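Local structure of gamma-glutamyltranspeptidase (Streptomyces lincolnensis, 6J3A) at residues A[46-51]-A[55-60]. The protein probably acts as a gamma-glutamyl transferase, being an LmbA-like gamma-glutamyltranspeptidase homologue of the Ntn-hydrolase clan. Sequence-based numbering, arbitrary orientation.
Sequences VLHVVE and NGPAGE
The imidazole of His-48 lies under the pyrrolidine of Pro-57 in a CH-pi contact: CG of Pro-57 stands 3.9 Å from the ring centroid and 27° off the ring normal, which places it over the face. Within this pair the shortest distance is 3.5 Å, from Pro-57 CG to His-48 ND1. On the same face, Pro-57 N sits over the ring centre, so the proline overlaps the imidazole with its backbone nitrogen as well as its ring carbons. With CG anti to its own carbonyl carbon (chi1 -62°), His-48 carries its ring out from the helix to the returning chain, where His-48 CA and Gly-56 CA are 4.5 Å apart. Phe-45 adds an edge-to-face contact to the same ring, and Trp-192 of helix 186-200 packs on Pro-57.

At the helix end the chain is tied back by its backbone: Asn-55 N donates to Glu-51 O at 2.8 Å, with an N-H...O angle of 138°, a clearly bent bond. The amide end of Asn-55 lies beside CB of Leu-47 and at the edge of the imidazole. One water donates to His-48 O (2.9 Å) and, at the longer distance of 3.2 Å, to Asn-55 O, bridging helix and loop. Gly-56 to Gly-59 then form a type I turn leading to strand 61-66. All six touching residues are buried. The CH-pi contact, the backbone bond and the water bridge are together consistent with a well-defined exit from helix 36-50.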
# COMPACT_ATOMS: atom_id res chain seq x y z
N VAL A 46 7.80 -12.90 -10.95
CA VAL A 46 8.41 -11.74 -10.31
C VAL A 46 8.93 -12.13 -8.92
O VAL A 46 10.06 -11.77 -8.57
CB VAL A 46 7.43 -10.54 -10.27
CG1 VAL A 46 7.94 -9.43 -9.37
CG2 VAL A 46 7.21 -10.01 -11.69
N LEU A 47 8.15 -12.88 -8.16
CA LEU A 47 8.58 -13.34 -6.84
C LEU A 47 9.89 -14.13 -6.84
O LEU A 47 10.69 -14.00 -5.91
CB LEU A 47 7.50 -14.19 -6.17
CG LEU A 47 6.30 -13.44 -5.60
CD1 LEU A 47 5.21 -14.43 -5.23
CD2 LEU A 47 6.69 -12.61 -4.39
N HIS A 48 10.11 -14.94 -7.88
CA HIS A 48 11.38 -15.66 -8.03
C HIS A 48 12.52 -14.64 -7.97
O HIS A 48 13.51 -14.83 -7.25
CB HIS A 48 11.49 -16.38 -9.38
CG HIS A 48 10.46 -17.43 -9.60
ND1 HIS A 48 10.03 -17.80 -10.85
CD2 HIS A 48 9.78 -18.20 -8.72
CE1 HIS A 48 9.11 -18.74 -10.74
NE2 HIS A 48 8.94 -19.00 -9.45
N VAL A 49 12.34 -13.56 -8.73
CA VAL A 49 13.36 -12.53 -8.92
C VAL A 49 13.56 -11.65 -7.70
O VAL A 49 14.69 -11.28 -7.39
CB VAL A 49 13.03 -11.65 -10.15
CG1 VAL A 49 14.10 -10.59 -10.37
CG2 VAL A 49 12.91 -12.50 -11.41
N VAL A 50 12.47 -11.31 -7.01
CA VAL A 50 12.52 -10.34 -5.90
C VAL A 50 12.55 -10.95 -4.50
O VAL A 50 12.79 -10.23 -3.54
CB VAL A 50 11.41 -9.28 -5.99
CG1 VAL A 50 11.44 -8.62 -7.37
CG2 VAL A 50 10.03 -9.86 -5.68
N GLU A 51 12.30 -12.26 -4.41
CA GLU A 51 12.49 -13.01 -3.16
C GLU A 51 13.23 -14.34 -3.41
O GLU A 51 12.75 -15.41 -3.02
CB GLU A 51 11.14 -13.28 -2.49
CG GLU A 51 10.32 -12.03 -2.21
CD GLU A 51 9.21 -12.26 -1.20
OE1 GLU A 51 9.52 -12.68 -0.06
OE2 GLU A 51 8.04 -12.00 -1.53
N ASN A 55 12.17 -18.13 -2.50
CA ASN A 55 11.65 -19.06 -3.49
C ASN A 55 12.49 -19.02 -4.77
O ASN A 55 13.50 -18.34 -4.84
CB ASN A 55 10.18 -18.75 -3.79
CG ASN A 55 10.00 -17.54 -4.68
OD1 ASN A 55 10.79 -16.60 -4.64
ND2 ASN A 55 8.94 -17.55 -5.48
N GLY A 56 12.07 -19.78 -5.76
CA GLY A 56 12.74 -19.79 -7.05
C GLY A 56 12.01 -20.71 -8.00
O GLY A 56 11.13 -21.45 -7.57
N PRO A 57 12.36 -20.68 -9.30
CA PRO A 57 11.62 -21.43 -10.32
C PRO A 57 11.62 -22.96 -10.19
O PRO A 57 10.65 -23.59 -10.62
CB PRO A 57 12.30 -20.99 -11.63
CG PRO A 57 12.96 -19.70 -11.32
CD PRO A 57 13.41 -19.84 -9.90
N ALA A 58 12.66 -23.55 -9.60
CA ALA A 58 12.75 -25.00 -9.40
C ALA A 58 12.21 -25.45 -8.03
O ALA A 58 12.46 -26.58 -7.60
CB ALA A 58 14.18 -25.47 -9.59
N GLY A 59 11.46 -24.58 -7.37
CA GLY A 59 10.76 -24.91 -6.13
C GLY A 59 9.37 -25.49 -6.40
O GLY A 59 9.17 -26.22 -7.38
N GLU A 60 8.42 -25.12 -5.54
CA GLU A 60 7.09 -25.73 -5.49
C GLU A 60 6.03 -24.70 -5.29
O GLU A 60 6.32 -23.58 -4.90
CB GLU A 60 6.98 -26.66 -4.28
CG GLU A 60 8.03 -27.74 -4.25
CD GLU A 60 9.21 -27.49 -3.35
OE1 GLU A 60 10.13 -28.31 -3.47
OE2 GLU A 60 9.25 -26.53 -2.55
O HOH W 1 14.71 -17.41 -7.68